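Local coordinates for Lin0012 protein (Listeria innocua, PDB 3K17) that probably phosphorylates phosphomevalonate at the expense of ATP, as a GHMP-family kinase of the mevalonate route to isoprenoids, at residues A[213-218]-A[321-326]; A[275-280]-A[310-315]; A[33-38]-A[347-352]; A[206-211]-A[260-265]. All coordinates share one frame; numbering follows the deposited sequence.

Contact 1. Residues A[213-218]-A[321-326]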
loop_
_atom_site.group_PDB
_atom_site.type_symbol
_atom_site.label_atom_id
_atom_site.label_comp_id
_atom_site.label_asym_id
_atom_site.label_seq_id
_atom_site.Cartn_x
_atom_site.Cartn_y
_atom_site.Cartn_z
ATOM N N PRO A 213 22.624 -5.737 -54.219
ATOM C CA PRO A 213 22.340 -4.297 -54.154
ATOM C C PRO A 213 22.842 -3.710 -52.835
ATOM O O PRO A 213 22.645 -4.306 -51.778
ATOM C CB PRO A 213 20.817 -4.239 -54.258
ATOM C CG PRO A 213 20.488 -5.447 -55.086
ATOM C CD PRO A 213 21.392 -6.498 -54.496
ATOM N N THR A 214 23.494 -2.555 -52.896
ATOM C CA THR A 214 24.018 -1.911 -51.688
ATOM C C THR A 214 22.899 -1.622 -50.683
ATOM O O THR A 214 21.858 -1.075 -51.038
ATOM C CB THR A 214 24.725 -0.568 -52.018
ATOM O OG1 THR A 214 25.814 -0.804 -52.915
ATOM C CG2 THR A 214 25.283 0.078 -50.738
ATOM N N PHE A 215 23.129 -1.982 -49.426
ATOM C CA PHE A 215 22.155 -1.753 -48.357
ATOM C C PHE A 215 22.541 -0.490 -47.578
ATOM O O PHE A 215 23.660 -0.382 -47.073
ATOM C CB PHE A 215 22.142 -2.950 -47.408
ATOM C CG PHE A 215 21.024 -2.928 -46.400
ATOM C CD1 PHE A 215 19.698 -3.046 -46.808
ATOM C CD2 PHE A 215 21.302 -2.854 -45.037
ATOM C CE1 PHE A 215 18.669 -3.101 -45.872
ATOM C CE2 PHE A 215 20.277 -2.907 -44.092
ATOM C CZ PHE A 215 18.962 -3.032 -44.507
ATOM N N SER A 216 21.617 0.459 -47.477
ATOM C CA SER A 216 21.888 1.699 -46.757
ATOM C C SER A 216 21.012 1.840 -45.511
ATOM O O SER A 216 19.823 1.520 -45.541
ATOM C CB SER A 216 21.667 2.900 -47.683
ATOM O OG SER A 216 22.621 2.914 -48.733
ATOM N N VAL A 217 21.610 2.312 -44.420
ATOM C CA VAL A 217 20.889 2.499 -43.160
ATOM C C VAL A 217 20.876 3.977 -42.767
ATOM O O VAL A 217 21.920 4.623 -42.725
ATOM C CB VAL A 217 21.543 1.681 -42.012
ATOM C CG1 VAL A 217 20.745 1.854 -40.714
ATOM C CG2 VAL A 217 21.611 0.205 -42.401
ATOM N N GLY A 218 19.689 4.510 -42.499
ATOM C CA GLY A 218 19.577 5.908 -42.112
ATOM C C GLY A 218 18.742 6.114 -40.854
ATOM O O GLY A 218 17.580 5.728 -40.811
ATOM N N CYS A 321 15.198 3.773 -37.444
ATOM C CA CYS A 321 15.850 3.743 -38.749
ATOM C C CYS A 321 14.998 3.370 -39.945
ATOM O O CYS A 321 14.004 2.640 -39.836
ATOM C CB CYS A 321 17.039 2.780 -38.732
ATOM S SG CYS A 321 18.356 3.175 -37.563
ATOM N N GLY A 322 15.421 3.888 -41.095
ATOM C CA GLY A 322 14.795 3.565 -42.360
ATOM C C GLY A 322 15.918 2.838 -43.094
ATOM O O GLY A 322 17.086 3.015 -42.736
ATOM N N ILE A 323 15.592 2.023 -44.094
ATOM C CA ILE A 323 16.617 1.283 -44.837
ATOM C C ILE A 323 16.357 1.352 -46.341
ATOM O O ILE A 323 15.242 1.650 -46.767
ATOM C CB ILE A 323 16.639 -0.213 -44.446
ATOM C CG1 ILE A 323 15.263 -0.828 -44.713
ATOM C CG2 ILE A 323 17.049 -0.369 -42.990
ATOM C CD1 ILE A 323 15.190 -2.326 -44.503
ATOM N N ALA A 324 17.381 1.054 -47.136
ATOM C CA ALA A 324 17.230 1.089 -48.584
ATOM C C ALA A 324 18.210 0.197 -49.340
ATOM O O ALA A 324 19.281 -0.150 -48.836
ATOM C CB ALA A 324 17.369 2.524 -49.077
ATOM N N PHE A 325 17.812 -0.167 -50.556
ATOM C CA PHE A 325 18.628 -0.972 -51.471
ATOM C C PHE A 325 18.838 -0.091 -52.707
ATOM O O PHE A 325 17.877 0.492 -53.210
ATOM C CB PHE A 325 17.881 -2.239 -51.889
ATOM C CG PHE A 325 17.850 -3.305 -50.836
ATOM C CD1 PHE A 325 18.986 -4.054 -50.554
ATOM C CD2 PHE A 325 16.682 -3.568 -50.133
ATOM C CE1 PHE A 325 18.962 -5.056 -49.584
ATOM C CE2 PHE A 325 16.643 -4.570 -49.156
ATOM C CZ PHE A 325 17.786 -5.314 -48.884
ATOM N N SER A 326 20.080 0.016 -53.178
ATOM C CA SER A 326 20.395 0.832 -54.354
ATOM C C SER A 326 21.125 0.043 -55.446
ATOM O O SER A 326 21.878 -0.889 -55.156
ATOM C CB SER A 326 21.247 2.048 -53.952
ATOM O OG SER A 326 20.497 2.968 -53.171
HETATM O O HOH W 1 21.163 1.805 -50.552
#
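Thr214 O is held by two donors: the backbone N of Ser326 reaches it at 3.0 Å in the carbonyl plane, and a water molecule donates a second bond. Both strands lie at the centre of a four-stranded antiparallel sheet, in the half of this GHMP kinase fold that includes the C-terminal family region. The same water joins Ser216 OG, 2.6 Å away, to Ser326 OG, so it links side chains of both strands on the face that also carries Thr214 and Ala324. Helix 329-341 packs on this face, with Trp339 against Ser216 and Ala324. Between the strands, Ser216 N donates to Ala324 O at 2.8 Å in a nearly straight bond (169°). Gly218 and Gly322 pair in both directions further along, whereas the bond from Thr214 N to Ser326 O is weak.

The opposite face is apolar and meets Leu15 and Val17 of strand 7-18. With CG anti to the backbone N (chi1 -171°), the Phe215 ring reaches across the neighbouring strand and brings CZ to 3.6 Å from Ile323 CG2. The rings of Phe215 and Phe325 meet obliquely, their planes 52° apart. Phe215 CD1 stands 3.5 Å above one face of the Phe325 ring, toward its rim, while Pro213 O lies in the plane of that ring, 3.9 Å from Phe325 CD1.

Contact 2. Residues A[275-280]-A[310-315]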
loop_
_atom_site.group_PDB
_atom_site.type_symbol
_atom_site.label_atom_id
_atom_site.label_comp_id
_atom_site.label_asym_id
_atom_site.label_seq_id
_atom_site.Cartn_x
_atom_site.Cartn_y
_atom_site.Cartn_z
ATOM N N LYS A 275 8.994 -2.026 -52.218
ATOM C CA LYS A 275 8.040 -0.959 -52.499
ATOM C C LYS A 275 6.652 -1.384 -52.051
ATOM O O LYS A 275 5.922 -0.604 -51.434
ATOM C CB LYS A 275 8.003 -0.634 -53.996
ATOM C CG LYS A 275 9.320 -0.183 -54.596
ATOM C CD LYS A 275 9.097 0.289 -56.035
ATOM C CE LYS A 275 10.376 0.254 -56.849
ATOM N NZ LYS A 275 11.435 1.085 -56.235
ATOM N N GLU A 276 6.289 -2.627 -52.356
ATOM C CA GLU A 276 4.982 -3.142 -51.968
ATOM C C GLU A 276 4.858 -3.253 -50.452
ATOM O O GLU A 276 3.822 -2.900 -49.881
ATOM C CB GLU A 276 4.729 -4.513 -52.602
ATOM C CG GLU A 276 4.709 -4.512 -54.124
ATOM C CD GLU A 276 4.239 -5.839 -54.685
ATOM O OE1 GLU A 276 3.078 -6.208 -54.419
ATOM O OE2 GLU A 276 5.022 -6.517 -55.384
ATOM N N ASN A 277 5.907 -3.750 -49.797
ATOM C CA ASN A 277 5.865 -3.877 -48.341
ATOM C C ASN A 277 5.660 -2.481 -47.765
ATOM O O ASN A 277 4.839 -2.279 -46.877
ATOM C CB ASN A 277 7.169 -4.470 -47.795
ATOM C CG ASN A 277 7.000 -5.078 -46.408
ATOM O OD1 ASN A 277 6.053 -4.760 -45.687
ATOM N ND2 ASN A 277 7.925 -5.951 -46.025
ATOM N N ARG A 278 6.413 -1.518 -48.284
ATOM C CA ARG A 278 6.297 -0.142 -47.821
ATOM C C ARG A 278 4.854 0.323 -47.936
ATOM O O ARG A 278 4.321 0.949 -47.026
ATOM C CB ARG A 278 7.180 0.794 -48.654
ATOM C CG ARG A 278 6.998 2.268 -48.283
ATOM C CD ARG A 278 7.699 3.218 -49.239
ATOM N NE ARG A 278 7.483 4.603 -48.827
ATOM C CZ ARG A 278 7.758 5.671 -49.571
ATOM N NH1 ARG A 278 8.270 5.534 -50.786
ATOM N NH2 ARG A 278 7.511 6.887 -49.099
ATOM N N ARG A 279 4.230 0.005 -49.064
ATOM C CA ARG A 279 2.856 0.408 -49.325
ATOM C C ARG A 279 1.842 -0.133 -48.330
ATOM O O ARG A 279 1.040 0.630 -47.789
ATOM C CB ARG A 279 2.448 -0.000 -50.746
ATOM C CG ARG A 279 3.328 0.591 -51.852
ATOM C CD ARG A 279 3.426 2.106 -51.741
ATOM N NE ARG A 279 4.074 2.726 -52.899
ATOM C CZ ARG A 279 5.359 2.592 -53.221
ATOM N NH1 ARG A 279 6.170 1.852 -52.475
ATOM N NH2 ARG A 279 5.838 3.216 -54.289
ATOM N N ILE A 280 1.870 -1.439 -48.076
ATOM C CA ILE A 280 0.909 -2.020 -47.143
ATOM C C ILE A 280 1.111 -1.504 -45.721
ATOM O O ILE A 280 0.169 -1.452 -44.937
ATOM C CB ILE A 280 0.966 -3.567 -47.145
ATOM C CG1 ILE A 280 2.286 -4.059 -46.553
ATOM C CG2 ILE A 280 0.813 -4.084 -48.574
ATOM C CD1 ILE A 280 2.358 -5.566 -46.432
ATOM N N ALA A 310 14.823 1.023 -53.732
ATOM C CA ALA A 310 13.628 0.943 -52.900
ATOM C C ALA A 310 14.025 1.174 -51.441
ATOM O O ALA A 310 15.174 0.951 -51.058
ATOM C CB ALA A 310 12.961 -0.418 -53.061
ATOM N N GLY A 311 13.076 1.630 -50.635
ATOM C CA GLY A 311 13.367 1.897 -49.241
ATOM C C GLY A 311 12.125 1.841 -48.384
ATOM O O GLY A 311 11.010 1.799 -48.905
ATOM N N LYS A 312 12.309 1.850 -47.065
ATOM C CA LYS A 312 11.174 1.780 -46.151
ATOM C C LYS A 312 11.627 1.899 -44.707
ATOM O O LYS A 312 12.819 1.885 -44.414
ATOM C CB LYS A 312 10.437 0.442 -46.329
ATOM C CG LYS A 312 11.329 -0.786 -46.143
ATOM C CD LYS A 312 10.553 -2.107 -46.248
ATOM C CE LYS A 312 9.666 -2.378 -45.030
ATOM N NZ LYS A 312 10.425 -2.881 -43.839
ATOM N N SER A 313 10.664 2.016 -43.804
ATOM C CA SER A 313 10.987 2.095 -42.394
ATOM C C SER A 313 11.407 0.688 -41.990
ATOM O O SER A 313 11.031 -0.295 -42.640
ATOM C CB SER A 313 9.764 2.535 -41.588
ATOM O OG SER A 313 8.638 1.725 -41.892
ATOM N N SER A 314 12.204 0.594 -40.934
ATOM C CA SER A 314 12.660 -0.695 -40.441
ATOM C C SER A 314 12.150 -0.889 -39.020
ATOM O O SER A 314 12.516 -0.150 -38.104
ATOM C CB SER A 314 14.191 -0.778 -40.460
ATOM O OG SER A 314 14.626 -1.963 -39.809
ATOM N N GLY A 315 11.303 -1.892 -38.844
ATOM C CA GLY A 315 10.750 -2.158 -37.533
ATOM C C GLY A 315 9.372 -1.555 -37.343
ATOM O O GLY A 315 8.503 -1.638 -38.217
#
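This is helix-on-sheet packing: Lys275, Asn277 and Arg278 of helix 267-288 lie against Ala310, Gly311 and Lys312 of strand 310-313, an outermost strand of the four-stranded antiparallel sheet within this chain. The short helix and strand axes run in broadly the same direction, 32° apart, with a closest approach of 7.7 Å. No hydrogen bond crosses between the two segments, and the aliphatic parts of long polar side chains do most of the touching. Arg278 CB meets Lys312 CB at 4.0 Å. Beyond it the arginine chain is extended from CG to NE, passing its CD 3.6 Å from Gly311 O. Lys275 curls along one side of the Ala310 methyl, with CG 4.0 Å and NZ 3.8 Å from Ala310 CB. A bend in Lys312 at chi3 (-73°) brings CE against the Asn277 side chain, and a second at chi4 turns NZ toward Ser313 O.

That NZ bonds to Ser313 O of its own segment at 2.9 Å and, outside, to Glu20 and Val17 O, while the Arg278 guanidinium forms salt bridges with Glu293, Asp302 and Glu305. The interface is therefore mostly aliphatic, with Gly311 O beside it, and the charges of Arg278 and Lys312 are balanced by carboxylates outside the two segments.

Contact 3. Residues A[33-38]-A[347-352]; sequences TAVNRY and LPFHTG
Ala34 O has two donors arriving from opposite faces of its plane: Gly352 N at 3.1 Å, in a nearly straight bond (174°), and the neighbouring Thr33 OG1. Asn36 takes hold of the 347-352 loop with both ends of its amide. Its OD1 accepts from His350 N at 3.2 Å, the donor standing above the plane of the amide carbonyl. Its ND2 donates to Pro348 O at 3.2 Å, and that oxygen also receives a weak bond from Arg37 NH2. Asn36 CG sits between the backbone N and the carbonyl carbon (chi1 56°), which turns the amide toward the 347-352 backbone.

Asn36 CB lies over the centre of the His350 ring, 3.5 Å from its centroid, in a CH-pi contact. Leu347 CD2 stands over one face of the Arg37 guanidinium. The Phe349 ring meets the other segment partly edge-on, with its CZ 3.6 Å from Thr33 OG1 and its CE1 4.0 Å from Val35 CG1. Tyr38 OH lies 3.4 Å from Gly352 CA and is hydrogen-bonded to Arg353 N.

Asn36 marks the corner where strand 29-35 gives way to strand 37-45, both paired with strand 7-18. The loop spans this corner, and Phe349 packs onward against Trp172 of strand 172-176 and Phe215 of strand 214-219.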
loop_
_atom_site.group_PDB
_atom_site.type_symbol
_atom_site.label_atom_id
_atom_site.label_comp_id
_atom_site.label_asym_id
_atom_site.label_seq_id
_atom_site.Cartn_x
_atom_site.Cartn_y
_atom_site.Cartn_z
ATOM N N THR A 33 18.370 -8.464 -40.922
ATOM C CA THR A 33 19.805 -8.517 -41.061
ATOM C C THR A 33 20.401 -7.981 -39.769
ATOM O O THR A 33 19.849 -7.063 -39.153
ATOM C CB THR A 33 20.338 -7.664 -42.238
ATOM O OG1 THR A 33 21.770 -7.762 -42.265
ATOM C CG2 THR A 33 19.968 -6.194 -42.069
ATOM N N ALA A 34 21.505 -8.578 -39.342
ATOM C CA ALA A 34 22.196 -8.110 -38.154
ATOM C C ALA A 34 23.071 -6.968 -38.672
ATOM O O ALA A 34 23.376 -6.917 -39.870
ATOM C CB ALA A 34 23.048 -9.226 -37.565
ATOM N N VAL A 35 23.467 -6.047 -37.797
ATOM C CA VAL A 35 24.289 -4.921 -38.231
ATOM C C VAL A 35 25.650 -4.900 -37.543
ATOM O O VAL A 35 25.845 -5.515 -36.493
ATOM C CB VAL A 35 23.572 -3.558 -37.980
ATOM C CG1 VAL A 35 22.167 -3.586 -38.573
ATOM C CG2 VAL A 35 23.499 -3.273 -36.497
ATOM N N ASN A 36 26.581 -4.173 -38.151
ATOM C CA ASN A 36 27.937 -4.042 -37.649
ATOM C C ASN A 36 28.081 -3.091 -36.446
ATOM O O ASN A 36 29.034 -2.313 -36.368
ATOM C CB ASN A 36 28.846 -3.586 -38.796
ATOM C CG ASN A 36 28.368 -2.296 -39.439
ATOM O OD1 ASN A 36 27.188 -2.144 -39.762
ATOM N ND2 ASN A 36 29.284 -1.359 -39.632
ATOM N N ARG A 37 27.134 -3.161 -35.514
ATOM C CA ARG A 37 27.152 -2.340 -34.294
ATOM C C ARG A 37 26.788 -3.339 -33.210
ATOM O O ARG A 37 25.799 -4.065 -33.324
ATOM C CB ARG A 37 26.153 -1.189 -34.411
ATOM C CG ARG A 37 26.602 -0.199 -35.491
ATOM C CD ARG A 37 25.545 0.806 -35.919
ATOM N NE ARG A 37 25.978 1.443 -37.160
ATOM C CZ ARG A 37 26.939 2.359 -37.249
ATOM N NH1 ARG A 37 27.569 2.780 -36.159
ATOM N NH2 ARG A 37 27.317 2.806 -38.440
ATOM N N TYR A 38 27.595 -3.371 -32.158
ATOM C CA TYR A 38 27.437 -4.381 -31.133
ATOM C C TYR A 38 27.232 -4.008 -29.677
ATOM O O TYR A 38 27.530 -2.902 -29.217
ATOM C CB TYR A 38 28.670 -5.296 -31.175
ATOM C CG TYR A 38 28.951 -5.902 -32.532
ATOM C CD1 TYR A 38 28.536 -7.199 -32.830
ATOM C CD2 TYR A 38 29.570 -5.154 -33.540
ATOM C CE1 TYR A 38 28.718 -7.742 -34.081
ATOM C CE2 TYR A 38 29.759 -5.692 -34.819
ATOM C CZ TYR A 38 29.325 -6.991 -35.074
ATOM O OH TYR A 38 29.485 -7.554 -36.314
ATOM N N LEU A 347 24.271 5.466 -41.177
ATOM C CA LEU A 347 24.972 4.515 -40.323
ATOM C C LEU A 347 25.683 3.500 -41.231
ATOM O O LEU A 347 25.078 2.509 -41.665
ATOM C CB LEU A 347 23.989 3.794 -39.379
ATOM C CG LEU A 347 23.170 4.662 -38.408
ATOM C CD1 LEU A 347 22.360 3.773 -37.458
ATOM C CD2 LEU A 347 24.101 5.554 -37.602
ATOM N N PRO A 348 26.964 3.757 -41.565
ATOM C CA PRO A 348 27.749 2.857 -42.422
ATOM C C PRO A 348 27.455 1.401 -42.055
ATOM O O PRO A 348 27.571 1.003 -40.897
ATOM C CB PRO A 348 29.182 3.277 -42.125
ATOM C CG PRO A 348 29.027 4.796 -41.984
ATOM C CD PRO A 348 27.763 4.931 -41.151
ATOM N N PHE A 349 27.088 0.609 -43.055
ATOM C CA PHE A 349 26.694 -0.770 -42.824
ATOM C C PHE A 349 27.452 -1.890 -43.527
ATOM O O PHE A 349 27.933 -1.744 -44.640
ATOM C CB PHE A 349 25.205 -0.910 -43.189
ATOM C CG PHE A 349 24.709 -2.343 -43.257
ATOM C CD1 PHE A 349 24.062 -2.925 -42.168
ATOM C CD2 PHE A 349 24.896 -3.108 -44.408
ATOM C CE1 PHE A 349 23.612 -4.244 -42.223
ATOM C CE2 PHE A 349 24.447 -4.436 -44.475
ATOM C CZ PHE A 349 23.805 -5.003 -43.381
ATOM N N HIS A 350 27.548 -3.007 -42.819
ATOM C CA HIS A 350 28.077 -4.260 -43.335
ATOM C C HIS A 350 27.506 -5.292 -42.365
ATOM O O HIS A 350 27.348 -5.024 -41.168
ATOM C CB HIS A 350 29.625 -4.311 -43.516
ATOM C CG HIS A 350 30.439 -4.080 -42.283
ATOM N ND1 HIS A 350 30.914 -2.835 -41.930
ATOM C CD2 HIS A 350 30.955 -4.947 -41.379
ATOM C CE1 HIS A 350 31.689 -2.946 -40.864
ATOM N NE2 HIS A 350 31.731 -4.217 -40.511
ATOM N N THR A 351 27.110 -6.436 -42.903
ATOM C CA THR A 351 26.478 -7.487 -42.116
ATOM C C THR A 351 27.128 -7.810 -40.781
ATOM O O THR A 351 28.320 -8.082 -40.713
ATOM C CB THR A 351 26.367 -8.779 -42.946
ATOM O OG1 THR A 351 25.853 -8.459 -44.246
ATOM C CG2 THR A 351 25.410 -9.757 -42.273
ATOM N N GLY A 352 26.332 -7.782 -39.710
ATOM C CA GLY A 352 26.866 -8.089 -38.391
ATOM C C GLY A 352 27.029 -9.585 -38.151
ATOM O O GLY A 352 26.277 -10.392 -38.693
#

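Contact 4. Residues A[206-211]-A[260-265]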
loop_
_atom_site.group_PDB
_atom_site.type_symbol
_atom_site.label_atom_id
_atom_site.label_comp_id
_atom_site.label_asym_id
_atom_site.label_seq_id
_atom_site.Cartn_x
_atom_site.Cartn_y
_atom_site.Cartn_z
ATOM N N GLU A 206 15.944 -19.361 -41.084
ATOM C CA GLU A 206 16.736 -19.665 -42.264
ATOM C C GLU A 206 17.810 -18.637 -42.578
ATOM O O GLU A 206 17.523 -17.447 -42.711
ATOM C CB GLU A 206 15.822 -19.791 -43.486
ATOM C CG GLU A 206 16.567 -20.187 -44.750
ATOM C CD GLU A 206 15.704 -20.099 -45.993
ATOM O OE1 GLU A 206 14.470 -19.988 -45.857
ATOM O OE2 GLU A 206 16.266 -20.148 -47.107
ATOM N N THR A 207 19.047 -19.105 -42.712
ATOM C CA THR A 207 20.151 -18.227 -43.056
ATOM C C THR A 207 20.015 -17.893 -44.541
ATOM O O THR A 207 19.796 -18.785 -45.361
ATOM C CB THR A 207 21.503 -18.918 -42.800
ATOM O OG1 THR A 207 21.714 -19.045 -41.385
ATOM C CG2 THR A 207 22.639 -18.110 -43.407
ATOM N N LEU A 208 20.132 -16.611 -44.874
ATOM C CA LEU A 208 20.013 -16.146 -46.250
ATOM C C LEU A 208 21.308 -15.552 -46.784
ATOM O O LEU A 208 22.240 -15.267 -46.029
ATOM C CB LEU A 208 18.919 -15.086 -46.363
ATOM C CG LEU A 208 17.484 -15.493 -46.041
ATOM C CD1 LEU A 208 16.595 -14.248 -46.032
ATOM C CD2 LEU A 208 16.995 -16.498 -47.067
ATOM N N GLU A 209 21.349 -15.367 -48.099
ATOM C CA GLU A 209 22.509 -14.789 -48.764
ATOM C C GLU A 209 22.286 -13.290 -48.873
ATOM O O GLU A 209 21.195 -12.839 -49.236
ATOM C CB GLU A 209 22.678 -15.380 -50.170
ATOM C CG GLU A 209 23.019 -16.867 -50.203
ATOM C CD GLU A 209 24.499 -17.122 -50.448
ATOM O OE1 GLU A 209 24.995 -16.737 -51.535
ATOM O OE2 GLU A 209 25.162 -17.706 -49.557
ATOM N N GLU A 210 23.322 -12.526 -48.556
ATOM C CA GLU A 210 23.253 -11.074 -48.618
ATOM C C GLU A 210 22.989 -10.622 -50.054
ATOM O O GLU A 210 23.648 -11.079 -50.987
ATOM C CB GLU A 210 24.574 -10.483 -48.133
ATOM C CG GLU A 210 24.567 -8.976 -47.968
ATOM C CD GLU A 210 25.907 -8.451 -47.490
ATOM O OE1 GLU A 210 26.579 -9.160 -46.712
ATOM O OE2 GLU A 210 26.288 -7.329 -47.875
ATOM N N PRO A 211 22.011 -9.728 -50.252
ATOM C CA PRO A 211 21.724 -9.260 -51.610
ATOM C C PRO A 211 22.900 -8.455 -52.153
ATOM O O PRO A 211 23.673 -7.861 -51.384
ATOM C CB PRO A 211 20.479 -8.394 -51.424
ATOM C CG PRO A 211 19.816 -9.008 -50.235
ATOM C CD PRO A 211 20.982 -9.257 -49.314
ATOM N N GLN A 260 11.903 -15.413 -52.474
ATOM C CA GLN A 260 12.270 -15.907 -53.799
ATOM C C GLN A 260 13.414 -15.029 -54.308
ATOM O O GLN A 260 14.433 -15.526 -54.786
ATOM C CB GLN A 260 11.075 -15.791 -54.744
ATOM C CG GLN A 260 11.335 -16.261 -56.176
ATOM C CD GLN A 260 10.145 -15.997 -57.075
ATOM O OE1 GLN A 260 9.008 -16.302 -56.717
ATOM N NE2 GLN A 260 10.400 -15.433 -58.250
ATOM N N ALA A 261 13.236 -13.716 -54.188
ATOM C CA ALA A 261 14.243 -12.756 -54.632
ATOM C C ALA A 261 15.602 -13.036 -54.003
ATOM O O ALA A 261 16.637 -12.921 -54.664
ATOM C CB ALA A 261 13.795 -11.335 -54.294
ATOM N N PHE A 262 15.601 -13.397 -52.721
ATOM C CA PHE A 262 16.839 -13.704 -52.012
ATOM C C PHE A 262 17.444 -14.993 -52.556
ATOM O O PHE A 262 18.615 -15.041 -52.924
ATOM C CB PHE A 262 16.559 -13.855 -50.509
ATOM C CG PHE A 262 16.863 -12.620 -49.700
ATOM C CD1 PHE A 262 18.086 -12.487 -49.043
ATOM C CD2 PHE A 262 15.925 -11.597 -49.584
ATOM C CE1 PHE A 262 18.368 -11.353 -48.281
ATOM C CE2 PHE A 262 16.196 -10.453 -48.824
ATOM C CZ PHE A 262 17.419 -10.334 -48.171
ATOM N N HIS A 263 16.632 -16.043 -52.598
ATOM C CA HIS A 263 17.081 -17.340 -53.094
ATOM C C HIS A 263 17.641 -17.254 -54.509
ATOM O O HIS A 263 18.680 -17.845 -54.811
ATOM C CB HIS A 263 15.917 -18.338 -53.073
ATOM C CG HIS A 263 15.564 -18.833 -51.704
ATOM N ND1 HIS A 263 14.374 -19.473 -51.431
ATOM C CD2 HIS A 263 16.260 -18.820 -50.543
ATOM C CE1 HIS A 263 14.354 -19.833 -50.159
ATOM N NE2 HIS A 263 15.486 -19.449 -49.599
ATOM N N THR A 264 16.964 -16.502 -55.373
ATOM C CA THR A 264 17.399 -16.390 -56.762
ATOM C C THR A 264 18.204 -15.142 -57.100
ATOM O O THR A 264 18.584 -14.941 -58.251
ATOM C CB THR A 264 16.191 -16.474 -57.714
ATOM O OG1 THR A 264 15.310 -15.365 -57.489
ATOM C CG2 THR A 264 15.431 -17.763 -57.473
ATOM N N LYS A 265 18.478 -14.314 -56.096
ATOM C CA LYS A 265 19.242 -13.089 -56.311
ATOM C C LYS A 265 18.577 -12.234 -57.378
ATOM O O LYS A 265 19.244 -11.653 -58.225
ATOM C CB LYS A 265 20.672 -13.423 -56.738
ATOM C CG LYS A 265 21.392 -14.359 -55.785
ATOM C CD LYS A 265 22.837 -14.576 -56.199
ATOM C CE LYS A 265 23.515 -15.626 -55.322
ATOM N NZ LYS A 265 23.484 -15.278 -53.867
HETATM O O HOH W 2 20.410 -13.001 -51.877
#
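Strand 206-208 and the end of helix 241-264 run at 59° to each other with their axes 10.1 Å apart, and Lys265, with its positive phi, completes a Schellman motif. Phe262 packs between them, against Leu208, Glu209 and Pro211. Leu208 CD1 lies over one face of the ring, 4.0 Å from the centroid, a CH-pi contact in which the two side chains cross at about a right angle. Glu209 O approaches the ring edge near its plane, 3.1 Å from Phe262 CD1, and Pro211 CG comes in obliquely at 3.4 Å from Phe262 CE1. The first torsion of the phenylalanine, chi1 -98°, is well away from a staggered value, consistent with the ring adjusting to close packing. A water donates to both Glu209 O and Phe262 O, tying the backbones together beside it.

Two polar pairs lie beside this packing. Glu206 extends straight from the strand, CG anti to the backbone N (chi1 -177°), and its OE2 accepts a bond from His263 NE2 at 2.7 Å through the syn lone pair, with the donor N-H pointing almost directly at it. At the surface Lys265 NZ forms a salt bridge to Glu209 OE1, 3.1 Å away, on the anti side of that oxygen. Ile31 of strand 29-35 adds an apolar backing to Leu208 and Phe262. The chemistry is thus graded, from a buried aromatic side chain to a His-carboxylate hydrogen bond and a salt bridge near solvent, and the carboxylate of Glu206 would probably favour a protonated His263.

Contacts 1 and 2 are buried and share a sheet: strands 310-313 and 321-326 are neighbours in it, bonded from Ile323 N to Lys312 O. Contact 1 relies on regular backbone bonding, whereas contact 2 adds a helix through its side chains, without a hydrogen bond between the segments. Contacts 3 and 4, only partly buried, both reach the larger mixed sheet and depend more on polar side chains, which grip backbone groups in contact 3 and pair with one another in contact 4. Phe215 and Phe349 join contacts 1 and 3, Phe325 touches Pro211 of contact 4, and a bond between Thr351 OG1 and Glu210 OE1 links contacts 3 and 4. Contact 2 touches neither of these two.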